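Local atomic coordinates of lombricine kinase (PDB entry 3JPZ), a protein that catalyses the reversible transfer of a phosphoryl group between ATP and the guanidino compound lombricine, as a member of the phosphagen kinase family. Residues A[42-47]-A[73-78]; A[48-53]-A[60-65]; A[118-123]-A[242-247]; A[122-127]-A[142-147]. All coordinates share one frame; numbering follows the deposited sequence.

Contact 1: A[42-47]-A[73-78]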
loop_
_atom_site.group_PDB
_atom_site.type_symbol
_atom_site.label_atom_id
_atom_site.label_comp_id
_atom_site.label_asym_id
_atom_site.label_seq_id
_atom_site.Cartn_x
_atom_site.Cartn_y
_atom_site.Cartn_z
ATOM N N VAL A 42 -3.470 -18.324 -1.491
ATOM C CA VAL A 42 -4.442 -17.247 -1.381
ATOM C C VAL A 42 -5.475 -17.619 -0.325
ATOM O O VAL A 42 -5.972 -18.739 -0.297
ATOM C CB VAL A 42 -5.156 -16.981 -2.712
ATOM C CG1 VAL A 42 -6.246 -15.928 -2.524
ATOM C CG2 VAL A 42 -4.157 -16.541 -3.759
ATOM N N THR A 43 -5.802 -16.661 0.532
ATOM C CA THR A 43 -6.756 -16.877 1.607
ATOM C C THR A 43 -7.926 -15.914 1.479
ATOM O O THR A 43 -7.841 -14.924 0.762
ATOM C CB THR A 43 -6.114 -16.575 2.960
ATOM O OG1 THR A 43 -5.846 -15.172 3.036
ATOM C CG2 THR A 43 -4.816 -17.344 3.128
ATOM N N VAL A 44 -9.009 -16.193 2.197
ATOM C CA VAL A 44 -10.168 -15.312 2.174
ATOM C C VAL A 44 -9.738 -13.898 2.547
ATOM O O VAL A 44 -10.157 -12.931 1.921
ATOM C CB VAL A 44 -11.291 -15.796 3.123
ATOM C CG1 VAL A 44 -10.901 -15.604 4.589
ATOM C CG2 VAL A 44 -12.592 -15.065 2.816
ATOM N N ASP A 45 -8.874 -13.790 3.551
ATOM C CA ASP A 45 -8.408 -12.495 4.010
ATOM C C ASP A 45 -7.752 -11.715 2.893
ATOM O O ASP A 45 -7.995 -10.527 2.755
ATOM C CB ASP A 45 -7.445 -12.647 5.183
ATOM C CG ASP A 45 -8.153 -12.593 6.509
ATOM O OD1 ASP A 45 -9.401 -12.527 6.494
ATOM O OD2 ASP A 45 -7.470 -12.607 7.553
ATOM N N LYS A 46 -6.918 -12.387 2.105
ATOM C CA LYS A 46 -6.293 -11.772 0.936
ATOM C C LYS A 46 -7.317 -11.233 -0.069
ATOM O O LYS A 46 -7.199 -10.107 -0.542
ATOM C CB LYS A 46 -5.399 -12.788 0.218
ATOM C CG LYS A 46 -4.764 -12.231 -1.043
ATOM C CD LYS A 46 -3.746 -11.167 -0.707
ATOM C CE LYS A 46 -3.324 -10.397 -1.924
ATOM N NZ LYS A 46 -2.249 -9.414 -1.589
ATOM N N VAL A 47 -8.310 -12.040 -0.427
ATOM C CA VAL A 47 -9.210 -11.628 -1.496
ATOM C C VAL A 47 -10.176 -10.546 -1.032
ATOM O O VAL A 47 -10.724 -9.812 -1.849
ATOM C CB VAL A 47 -9.991 -12.808 -2.094
ATOM C CG1 VAL A 47 -9.019 -13.887 -2.557
ATOM C CG2 VAL A 47 -11.006 -13.363 -1.089
ATOM N N LYS A 73 -15.469 -19.640 -3.869
ATOM C CA LYS A 73 -16.538 -19.581 -4.857
ATOM C C LYS A 73 -17.778 -18.855 -4.360
ATOM O O LYS A 73 -18.356 -18.048 -5.080
ATOM C CB LYS A 73 -16.920 -20.992 -5.299
ATOM C CG LYS A 73 -17.926 -21.031 -6.434
ATOM C CD LYS A 73 -18.042 -22.426 -7.016
ATOM C CE LYS A 73 -18.399 -22.379 -8.493
ATOM N NZ LYS A 73 -19.479 -21.398 -8.767
ATOM N N GLU A 74 -18.193 -19.140 -3.134
ATOM C CA GLU A 74 -19.463 -18.617 -2.650
ATOM C C GLU A 74 -19.392 -17.114 -2.410
ATOM O O GLU A 74 -20.416 -16.429 -2.424
ATOM C CB GLU A 74 -19.891 -19.338 -1.374
ATOM C CG GLU A 74 -19.379 -18.722 -0.090
ATOM C CD GLU A 74 -20.006 -19.367 1.124
ATOM O OE1 GLU A 74 -21.250 -19.342 1.236
ATOM O OE2 GLU A 74 -19.253 -19.912 1.955
ATOM N N LEU A 75 -18.181 -16.606 -2.199
ATOM C CA LEU A 75 -17.990 -15.177 -2.006
ATOM C C LEU A 75 -17.897 -14.462 -3.345
ATOM O O LEU A 75 -18.519 -13.415 -3.555
ATOM C CB LEU A 75 -16.737 -14.906 -1.165
ATOM C CG LEU A 75 -16.424 -13.433 -0.901
ATOM C CD1 LEU A 75 -17.662 -12.661 -0.441
ATOM C CD2 LEU A 75 -15.304 -13.316 0.117
ATOM N N PHE A 76 -17.110 -15.017 -4.257
ATOM C CA PHE A 76 -17.019 -14.445 -5.583
ATOM C C PHE A 76 -18.363 -14.510 -6.271
ATOM O O PHE A 76 -18.764 -13.566 -6.929
ATOM C CB PHE A 76 -15.949 -15.147 -6.412
ATOM C CG PHE A 76 -14.564 -14.720 -6.063
ATOM C CD1 PHE A 76 -13.931 -13.723 -6.785
ATOM C CD2 PHE A 76 -13.912 -15.275 -4.984
ATOM C CE1 PHE A 76 -12.670 -13.323 -6.456
ATOM C CE2 PHE A 76 -12.648 -14.866 -4.646
ATOM C CZ PHE A 76 -12.027 -13.893 -5.377
ATOM N N ASP A 77 -19.082 -15.607 -6.095
ATOM C CA ASP A 77 -20.339 -15.769 -6.811
ATOM C C ASP A 77 -21.354 -14.722 -6.357
ATOM O O ASP A 77 -22.083 -14.162 -7.168
ATOM C CB ASP A 77 -20.883 -17.181 -6.645
ATOM C CG ASP A 77 -20.238 -18.164 -7.601
ATOM O OD1 ASP A 77 -19.211 -17.812 -8.217
ATOM O OD2 ASP A 77 -20.766 -19.285 -7.744
ATOM N N ALA A 78 -21.389 -14.434 -5.065
ATOM C CA ALA A 78 -22.345 -13.458 -4.562
ATOM C C ALA A 78 -21.991 -12.065 -5.070
ATOM O O ALA A 78 -22.863 -11.282 -5.453
ATOM C CB ALA A 78 -22.380 -13.479 -3.049
#
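The start of helix 44-53 passes the start of helix 73-83, with Val44 CA 8.9 Å from Leu75 CA and Val47 CA 9.3 Å from Phe76 CA. The join is wholly apolar and small, a good illustration of how a few apolar side chains span two helices. Val47 carries most of it: its CB lies 4.0 Å from Phe76 CZ, and its two methyls gather at the far end of the ring, CG1 nearest CZ and CG2 nearest CE2. Phe76 reaches this far because its CG stands anti to the carbonyl carbon (chi1 -78°), which swings the ring across the gap. The two side chains meet at a slant. Leu75 adds a second touch, its CD2 resting 4.2 Å from Val44 CG2 and more loosely near Val47 CG2. At the start of helix 44-53, Thr43 is the N-cap, with OG1 accepting from Lys46 N at 3.1 Å. Around this core, Leu61 packs on both Val47 and Phe76, helix 68-71 reaches Val47 and Phe76 through Ser68, and helix 27-33 covers Val44 and Leu75 through Leu33 and Met29.

Contact 2: A[48-53]-A[60-65]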
loop_
_atom_site.group_PDB
_atom_site.type_symbol
_atom_site.label_atom_id
_atom_site.label_comp_id
_atom_site.label_asym_id
_atom_site.label_seq_id
_atom_site.Cartn_x
_atom_site.Cartn_y
_atom_site.Cartn_z
ATOM N N ILE A 48 -10.368 -10.421 0.277
ATOM C CA ILE A 48 -11.302 -9.409 0.783
ATOM C C ILE A 48 -10.609 -8.192 1.374
ATOM O O ILE A 48 -11.271 -7.238 1.781
ATOM C CB ILE A 48 -12.257 -9.985 1.843
ATOM C CG1 ILE A 48 -11.493 -10.332 3.120
ATOM C CG2 ILE A 48 -12.991 -11.197 1.292
ATOM C CD1 ILE A 48 -12.371 -10.512 4.314
ATOM N N GLN A 49 -9.284 -8.209 1.424
ATOM C CA GLN A 49 -8.546 -7.103 2.042
ATOM C C GLN A 49 -9.012 -5.721 1.573
ATOM O O GLN A 49 -9.285 -4.851 2.398
ATOM C CB GLN A 49 -7.046 -7.230 1.803
ATOM C CG GLN A 49 -6.244 -6.164 2.542
ATOM C CD GLN A 49 -6.403 -6.249 4.045
ATOM O OE1 GLN A 49 -6.045 -7.243 4.655
ATOM N NE2 GLN A 49 -6.947 -5.196 4.651
ATOM N N PRO A 50 -9.090 -5.505 0.251
ATOM C CA PRO A 50 -9.503 -4.193 -0.262
ATOM C C PRO A 50 -10.842 -3.735 0.312
ATOM O O PRO A 50 -11.042 -2.543 0.558
ATOM C CB PRO A 50 -9.638 -4.429 -1.767
ATOM C CG PRO A 50 -8.748 -5.591 -2.049
ATOM C CD PRO A 50 -8.808 -6.460 -0.832
ATOM N N SER A 51 -11.737 -4.696 0.510
ATOM C CA SER A 51 -13.082 -4.411 1.003
ATOM C C SER A 51 -13.056 -3.856 2.425
ATOM O O SER A 51 -13.972 -3.152 2.841
ATOM C CB SER A 51 -13.946 -5.673 0.956
ATOM O OG SER A 51 -13.611 -6.566 2.001
ATOM N N VAL A 52 -11.999 -4.159 3.164
ATOM C CA VAL A 52 -11.875 -3.686 4.525
ATOM C C VAL A 52 -11.222 -2.298 4.577
ATOM O O VAL A 52 -11.711 -1.412 5.285
ATOM C CB VAL A 52 -11.073 -4.689 5.384
ATOM C CG1 VAL A 52 -11.207 -4.361 6.868
ATOM C CG2 VAL A 52 -11.545 -6.108 5.111
ATOM N N ASP A 53 -10.137 -2.113 3.823
ATOM C CA ASP A 53 -9.369 -0.861 3.834
ATOM C C ASP A 53 -10.172 0.326 3.324
ATOM O O ASP A 53 -10.056 1.444 3.837
ATOM C CB ASP A 53 -8.130 -0.986 2.954
ATOM C CG ASP A 53 -7.168 -2.056 3.436
ATOM O OD1 ASP A 53 -7.003 -2.213 4.662
ATOM O OD2 ASP A 53 -6.574 -2.736 2.581
ATOM N N GLY A 60 -14.416 -4.512 -3.595
ATOM C CA GLY A 60 -13.569 -4.882 -2.476
ATOM C C GLY A 60 -13.068 -6.311 -2.527
ATOM O O GLY A 60 -12.373 -6.766 -1.616
ATOM N N LEU A 61 -13.434 -7.029 -3.581
ATOM C CA LEU A 61 -13.040 -8.425 -3.728
ATOM C C LEU A 61 -12.053 -8.572 -4.872
ATOM O O LEU A 61 -12.258 -8.030 -5.947
ATOM C CB LEU A 61 -14.265 -9.300 -3.991
ATOM C CG LEU A 61 -13.984 -10.792 -4.153
ATOM C CD1 LEU A 61 -13.440 -11.357 -2.850
ATOM C CD2 LEU A 61 -15.236 -11.540 -4.587
ATOM N N ILE A 62 -10.984 -9.325 -4.648
ATOM C CA ILE A 62 -9.996 -9.531 -5.693
ATOM C C ILE A 62 -9.359 -10.914 -5.578
ATOM O O ILE A 62 -9.079 -11.395 -4.488
ATOM C CB ILE A 62 -8.920 -8.435 -5.656
ATOM C CG1 ILE A 62 -7.991 -8.567 -6.863
ATOM C CG2 ILE A 62 -8.151 -8.501 -4.344
ATOM C CD1 ILE A 62 -7.213 -7.310 -7.185
ATOM N N ALA A 63 -9.169 -11.567 -6.716
ATOM C CA ALA A 63 -8.572 -12.891 -6.731
ATOM C C ALA A 63 -7.074 -12.772 -6.601
ATOM O O ALA A 63 -6.441 -11.961 -7.277
ATOM C CB ALA A 63 -8.943 -13.628 -8.020
ATOM N N GLY A 64 -6.504 -13.570 -5.712
ATOM C CA GLY A 64 -5.065 -13.707 -5.662
ATOM C C GLY A 64 -4.595 -14.608 -6.788
ATOM O O GLY A 64 -3.447 -14.534 -7.228
ATOM N N ASP A 65 -5.490 -15.469 -7.252
ATOM C CA ASP A 65 -5.162 -16.420 -8.305
ATOM C C ASP A 65 -6.427 -17.023 -8.914
ATOM O O ASP A 65 -7.536 -16.755 -8.459
ATOM C CB ASP A 65 -4.228 -17.516 -7.776
ATOM C CG ASP A 65 -4.891 -18.444 -6.751
ATOM O OD1 ASP A 65 -6.067 -18.238 -6.388
ATOM O OD2 ASP A 65 -4.218 -19.402 -6.305
#
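The five-membered ring of Pro50 has the carbonyl oxygen of Gly60 over one broad side, Gly60 O standing 3.6 Å from Pro50 CB and roughly equally far from all five ring atoms. At its rim, Ile62 CG2 meets Pro50 CG at 3.8 Å, the side chains crossing at about a right angle. The same Gly60 O takes a weak, strongly bent bond from Ser51 N (3.0 Å, N-H...O angle 120°). The pattern is that of a proline-kinked helix in the mainly helical N-terminal part of a phosphagen kinase: in helix 44-53 Pro50 N and Ser51 N lack the regular helical bond to the turn before, Ser51 N keeping only a weak one to Ile48 O, and the loop offers its oxygen at this break. Such closeness depends on a residue without a side chain, and Gly60 CA lies 3.5 Å from Ser51 CA, on a backbone turned to positive phi (90°). A bound nitrate ion also lies near Gly60. Just before the kink, Ile48 CG2 touches Leu61 CD1 at 4.2 Å. Leu61 begins by leaving the helix, but CG anti to its backbone N (chi1 -179°) returns a methyl to Ile48. Gln49 and Asp53 turn to Asp197 of the second subunit.

Contact 3: A[118-123]-A[242-247]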
loop_
_atom_site.group_PDB
_atom_site.type_symbol
_atom_site.label_atom_id
_atom_site.label_comp_id
_atom_site.label_asym_id
_atom_site.label_seq_id
_atom_site.Cartn_x
_atom_site.Cartn_y
_atom_site.Cartn_z
ATOM N N ILE A 118 -10.480 -1.213 -28.537
ATOM C CA ILE A 118 -11.128 -2.303 -27.838
ATOM C C ILE A 118 -10.065 -2.921 -26.955
ATOM O O ILE A 118 -8.979 -3.240 -27.428
ATOM C CB ILE A 118 -11.646 -3.367 -28.813
ATOM C CG1 ILE A 118 -12.602 -2.745 -29.823
ATOM C CG2 ILE A 118 -12.327 -4.496 -28.047
ATOM C CD1 ILE A 118 -13.006 -3.702 -30.924
ATOM N N ARG A 119 -10.369 -3.096 -25.676
ATOM C CA ARG A 119 -9.377 -3.589 -24.740
ATOM C C ARG A 119 -9.917 -4.788 -23.982
ATOM O O ARG A 119 -11.119 -4.936 -23.782
ATOM C CB ARG A 119 -8.938 -2.484 -23.773
ATOM C CG ARG A 119 -9.810 -2.312 -22.540
ATOM C CD ARG A 119 -9.081 -2.714 -21.264
ATOM N NE ARG A 119 -9.964 -2.683 -20.099
ATOM C CZ ARG A 119 -10.122 -1.636 -19.292
ATOM N NH1 ARG A 119 -10.957 -1.715 -18.263
ATOM N NH2 ARG A 119 -9.449 -0.512 -19.502
ATOM N N THR A 120 -9.016 -5.672 -23.598
ATOM C CA THR A 120 -9.377 -6.732 -22.688
ATOM C C THR A 120 -8.159 -7.029 -21.850
ATOM O O THR A 120 -7.124 -6.387 -22.002
ATOM C CB THR A 120 -9.834 -8.001 -23.425
ATOM O OG1 THR A 120 -10.449 -8.896 -22.486
ATOM C CG2 THR A 120 -8.650 -8.688 -24.099
ATOM N N GLY A 121 -8.291 -7.990 -20.953
ATOM C CA GLY A 121 -7.168 -8.430 -20.163
ATOM C C GLY A 121 -7.091 -9.934 -20.253
ATOM O O GLY A 121 -8.080 -10.608 -20.520
ATOM N N ARG A 122 -5.904 -10.462 -20.018
ATOM C CA ARG A 122 -5.717 -11.896 -19.982
ATOM C C ARG A 122 -4.831 -12.234 -18.800
ATOM O O ARG A 122 -3.889 -11.503 -18.496
ATOM C CB ARG A 122 -5.091 -12.382 -21.285
ATOM C CG ARG A 122 -6.031 -12.276 -22.484
ATOM C CD ARG A 122 -7.197 -13.238 -22.354
ATOM N NE ARG A 122 -8.079 -13.210 -23.516
ATOM C CZ ARG A 122 -9.111 -12.381 -23.655
ATOM N NH1 ARG A 122 -9.398 -11.513 -22.702
ATOM N NH2 ARG A 122 -9.863 -12.423 -24.747
ATOM N N GLY A 123 -5.172 -13.318 -18.115
ATOM C CA GLY A 123 -4.277 -13.927 -17.150
ATOM C C GLY A 123 -3.568 -15.106 -17.793
ATOM O O GLY A 123 -4.073 -15.693 -18.748
ATOM N N ARG A 242 -7.329 -11.189 -33.882
ATOM C CA ARG A 242 -6.196 -11.776 -34.578
ATOM C C ARG A 242 -4.979 -11.785 -33.658
ATOM O O ARG A 242 -4.264 -12.781 -33.560
ATOM C CB ARG A 242 -5.898 -10.987 -35.853
ATOM C CG ARG A 242 -4.656 -11.457 -36.593
ATOM C CD ARG A 242 -4.715 -11.064 -38.063
ATOM N NE ARG A 242 -4.964 -9.636 -38.242
ATOM C CZ ARG A 242 -4.041 -8.693 -38.099
ATOM N NH1 ARG A 242 -2.803 -9.027 -37.763
ATOM N NH2 ARG A 242 -4.355 -7.419 -38.285
ATOM N N GLY A 243 -4.761 -10.672 -32.969
ATOM C CA GLY A 243 -3.641 -10.544 -32.058
ATOM C C GLY A 243 -3.771 -11.457 -30.852
ATOM O O GLY A 243 -2.807 -12.096 -30.435
ATOM N N LEU A 244 -4.968 -11.527 -30.286
ATOM C CA LEU A 244 -5.166 -12.309 -29.081
ATOM C C LEU A 244 -4.886 -13.774 -29.375
ATOM O O LEU A 244 -4.124 -14.421 -28.659
ATOM C CB LEU A 244 -6.585 -12.134 -28.556
ATOM C CG LEU A 244 -6.805 -10.893 -27.683
ATOM C CD1 LEU A 244 -8.288 -10.605 -27.534
ATOM C CD2 LEU A 244 -6.146 -11.057 -26.320
ATOM N N ASN A 245 -5.493 -14.279 -30.447
ATOM C CA ASN A 245 -5.335 -15.676 -30.846
ATOM C C ASN A 245 -3.889 -15.997 -31.201
ATOM O O ASN A 245 -3.400 -17.094 -30.934
ATOM C CB ASN A 245 -6.245 -15.998 -32.037
ATOM C CG ASN A 245 -7.720 -16.093 -31.649
ATOM O OD1 ASN A 245 -8.062 -16.278 -30.485
ATOM N ND2 ASN A 245 -8.598 -15.977 -32.637
ATOM N N ALA A 246 -3.213 -15.031 -31.810
ATOM C CA ALA A 246 -1.849 -15.225 -32.275
ATOM C C ALA A 246 -0.887 -15.303 -31.093
ATOM O O ALA A 246 0.033 -16.118 -31.067
ATOM C CB ALA A 246 -1.456 -14.096 -33.212
ATOM N N ILE A 247 -1.115 -14.442 -30.111
ATOM C CA ILE A 247 -0.313 -14.417 -28.904
ATOM C C ILE A 247 -0.470 -15.733 -28.171
ATOM O O ILE A 247 0.496 -16.284 -27.643
ATOM C CB ILE A 247 -0.776 -13.274 -27.984
ATOM C CG1 ILE A 247 -0.385 -11.922 -28.584
ATOM C CG2 ILE A 247 -0.187 -13.428 -26.586
ATOM C CD1 ILE A 247 -1.059 -10.738 -27.901
#
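Arg122 and Leu244 are brought together by matching first torsions, CG standing anti to the carbonyl carbon in each (chi1 -69° for Arg122, -84° for Leu244), while a bend at chi2 (-67°) folds the arginine back along its own strand. The tip of Leu244 crosses the arginine chain at about a right angle. Its CD2 sits over one face of the guanidinium, displaced toward the rim, and also touches Arg122 CG at 4.0 Å; CD1 approaches Arg122 NH2 at 3.7 Å. Thr120, two residues earlier on strand 113-122, offers CG2 to Leu244 CD1 at 4.0 Å. The folded arginine is held by its other terminal nitrogen. Arg122 NH1 donates to Gly121 O at 2.7 Å, nearly in the guanidinium plane but from above the carbonyl plane, and to Thr120 OG1 at 2.8 Å, tilted from the guanidinium plane. Thr120 OG1 also bonds Thr276 O, and Tyr266 makes a cation-pi contact with Arg122. The example illustrates how a buried guanidinium can lie against an apolar helix side chain: two bonds from NH1 to its own strand meet part of its polar demand and limit its rotation, so that a leucine can cover part of the planar group without offering a polar partner.

Contact 4: A[122-127]-A[142-147]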
loop_
_atom_site.group_PDB
_atom_site.type_symbol
_atom_site.label_atom_id
_atom_site.label_comp_id
_atom_site.label_asym_id
_atom_site.label_seq_id
_atom_site.Cartn_x
_atom_site.Cartn_y
_atom_site.Cartn_z
ATOM N N ARG A 122 -5.904 -10.462 -20.018
ATOM C CA ARG A 122 -5.717 -11.896 -19.982
ATOM C C ARG A 122 -4.831 -12.234 -18.800
ATOM O O ARG A 122 -3.889 -11.503 -18.496
ATOM C CB ARG A 122 -5.091 -12.382 -21.285
ATOM C CG ARG A 122 -6.031 -12.276 -22.484
ATOM C CD ARG A 122 -7.197 -13.238 -22.354
ATOM N NE ARG A 122 -8.079 -13.210 -23.516
ATOM C CZ ARG A 122 -9.111 -12.381 -23.655
ATOM N NH1 ARG A 122 -9.398 -11.513 -22.702
ATOM N NH2 ARG A 122 -9.863 -12.423 -24.747
ATOM N N GLY A 123 -5.172 -13.318 -18.115
ATOM C CA GLY A 123 -4.277 -13.927 -17.150
ATOM C C GLY A 123 -3.568 -15.106 -17.793
ATOM O O GLY A 123 -4.073 -15.693 -18.748
ATOM N N ILE A 124 -2.387 -15.438 -17.286
ATOM C CA ILE A 124 -1.641 -16.593 -17.769
ATOM C C ILE A 124 -1.826 -17.739 -16.780
ATOM O O ILE A 124 -1.425 -17.640 -15.624
ATOM C CB ILE A 124 -0.149 -16.251 -17.923
ATOM C CG1 ILE A 124 0.025 -14.952 -18.726
ATOM C CG2 ILE A 124 0.606 -17.398 -18.586
ATOM C CD1 ILE A 124 -0.571 -14.994 -20.130
ATOM N N ARG A 125 -2.461 -18.817 -17.221
ATOM C CA ARG A 125 -2.802 -19.916 -16.325
ATOM C C ARG A 125 -1.551 -20.493 -15.671
ATOM O O ARG A 125 -0.488 -20.570 -16.291
ATOM C CB ARG A 125 -3.573 -21.010 -17.069
ATOM C CG ARG A 125 -3.876 -22.237 -16.221
ATOM C CD ARG A 125 -5.001 -23.059 -16.821
ATOM N NE ARG A 125 -6.295 -22.401 -16.669
ATOM C CZ ARG A 125 -7.381 -22.710 -17.370
ATOM N NH1 ARG A 125 -7.341 -23.668 -18.285
ATOM N NH2 ARG A 125 -8.511 -22.060 -17.159
ATOM N N GLY A 126 -1.686 -20.875 -14.406
ATOM C CA GLY A 126 -0.574 -21.384 -13.632
ATOM C C GLY A 126 0.095 -20.332 -12.765
ATOM O O GLY A 126 0.933 -20.671 -11.929
ATOM N N LEU A 127 -0.276 -19.065 -12.942
ATOM C CA LEU A 127 0.442 -17.975 -12.293
ATOM C C LEU A 127 -0.481 -17.005 -11.559
ATOM O O LEU A 127 -1.515 -16.586 -12.083
ATOM C CB LEU A 127 1.257 -17.206 -13.318
ATOM C CG LEU A 127 2.270 -18.059 -14.086
ATOM C CD1 LEU A 127 2.815 -17.289 -15.265
ATOM C CD2 LEU A 127 3.392 -18.502 -13.170
ATOM N N GLU A 142 5.830 -11.934 -17.473
ATOM C CA GLU A 142 6.497 -11.041 -18.410
ATOM C C GLU A 142 7.267 -11.826 -19.469
ATOM O O GLU A 142 7.279 -11.448 -20.635
ATOM C CB GLU A 142 7.460 -10.098 -17.693
ATOM C CG GLU A 142 8.211 -9.156 -18.643
ATOM C CD GLU A 142 9.321 -8.392 -17.957
ATOM O OE1 GLU A 142 10.018 -8.984 -17.108
ATOM O OE2 GLU A 142 9.502 -7.197 -18.261
ATOM N N ARG A 143 7.916 -12.913 -19.069
ATOM C CA ARG A 143 8.740 -13.659 -20.004
ATOM C C ARG A 143 7.852 -14.341 -21.022
ATOM O O ARG A 143 8.093 -14.267 -22.220
ATOM C CB ARG A 143 9.585 -14.707 -19.296
ATOM C CG ARG A 143 10.455 -15.490 -20.264
ATOM C CD ARG A 143 11.347 -16.499 -19.563
ATOM N NE ARG A 143 10.607 -17.680 -19.133
ATOM C CZ ARG A 143 10.114 -18.601 -19.959
ATOM N NH1 ARG A 143 10.265 -18.479 -21.273
ATOM N NH2 ARG A 143 9.457 -19.644 -19.469
ATOM N N VAL A 144 6.820 -15.010 -20.529
ATOM C CA VAL A 144 5.906 -15.751 -21.379
ATOM C C VAL A 144 5.281 -14.832 -22.425
ATOM O O VAL A 144 5.330 -15.111 -23.618
ATOM C CB VAL A 144 4.810 -16.425 -20.530
ATOM C CG1 VAL A 144 3.700 -16.975 -21.401
ATOM C CG2 VAL A 144 5.418 -17.532 -19.673
ATOM N N ILE A 145 4.704 -13.725 -21.975
ATOM C CA ILE A 145 4.036 -12.799 -22.879
ATOM C C ILE A 145 5.030 -12.163 -23.855
ATOM O O ILE A 145 4.764 -12.051 -25.045
ATOM C CB ILE A 145 3.297 -11.706 -22.082
ATOM C CG1 ILE A 145 2.243 -12.353 -21.180
ATOM C CG2 ILE A 145 2.654 -10.714 -23.014
ATOM C CD1 ILE A 145 1.581 -11.396 -20.212
ATOM N N THR A 146 6.186 -11.763 -23.348
ATOM C CA THR A 146 7.165 -11.039 -24.158
ATOM C C THR A 146 7.819 -11.915 -25.242
ATOM O O THR A 146 8.017 -11.461 -26.368
ATOM C CB THR A 146 8.263 -10.406 -23.270
ATOM O OG1 THR A 146 9.025 -9.462 -24.032
ATOM C CG2 THR A 146 9.187 -11.470 -22.717
ATOM N N THR A 147 8.145 -13.164 -24.920
ATOM C CA THR A 147 8.759 -14.039 -25.920
ATOM C C THR A 147 7.702 -14.540 -26.903
ATOM O O THR A 147 7.983 -14.748 -28.081
ATOM C CB THR A 147 9.533 -15.224 -25.292
ATOM O OG1 THR A 147 10.082 -16.037 -26.335
ATOM C CG2 THR A 147 8.636 -16.075 -24.420
#
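Val144 and Ile145 of helix 135-149 present their branched side chains to Ile124, which follows the end of strand 113-122 and takes up most of the contact from the loop side. Val144 is the first residue to touch: its CG1 lies 4.2 Å from Ile124 CG2, a methyl-to-methyl approach between the backbones at their nearest point, where Ile124 CA and Val144 CA are 8.4 Å apart. Ile145 comes next and uses its long branch. Ile145 CG1 is 4.0 Å from Ile124 CD1, and Ile145 CD1 lies 4.2 Å from both CG1 and CD1 of Ile124, so that the two isoleucines meet obliquely along their outer carbons rather than at a single point. The division of Ile124 between two partners follows from its torsions. CG2 is anti to the backbone N and serves Val144, whereas CG1, anti to the carbonyl carbon (chi1 -50°), and the folded chi2 of -59° carry CD1 to Ile145. Met251 of helix 233-252 also packs on Ile124 and Val144. Beyond Ile124 the chain reverses at once: Leu127 N bonds back to Ile124 O at 3.2 Å, and Gly126 adopts positive phi (96°). This is a type II beta turn with glycine at its third position, here placed in the connection by which the central antiparallel sheet of the phosphagen kinase catalytic domain passes into a flanking helix.

Overall arrangement
The four contacts form two pairs. Contacts 1 and 2, centres 8 Å apart, share helix 44-53 and merge into one core, where Val47 O and Ile62 N, 2.9 Å apart, probably form a hydrogen bond. Contacts 3 and 4, centres 12 Å apart, diverge from Arg122 and Gly123, the first toward helix 233-252, the second toward helix 135-149. Contacts 2 and 4 bring the pairs closest, within about 5 Å between nearest atoms. Contact 3 is closest to the nucleotide site: its strand carries Arg119, which binds ADP in the nucleotide-bound enzyme (none is bound here), and the side chain of Thr120 lies about 7 Å from that of Arg223, against about 9 Å for Ile145 and 11 Å for Ile62.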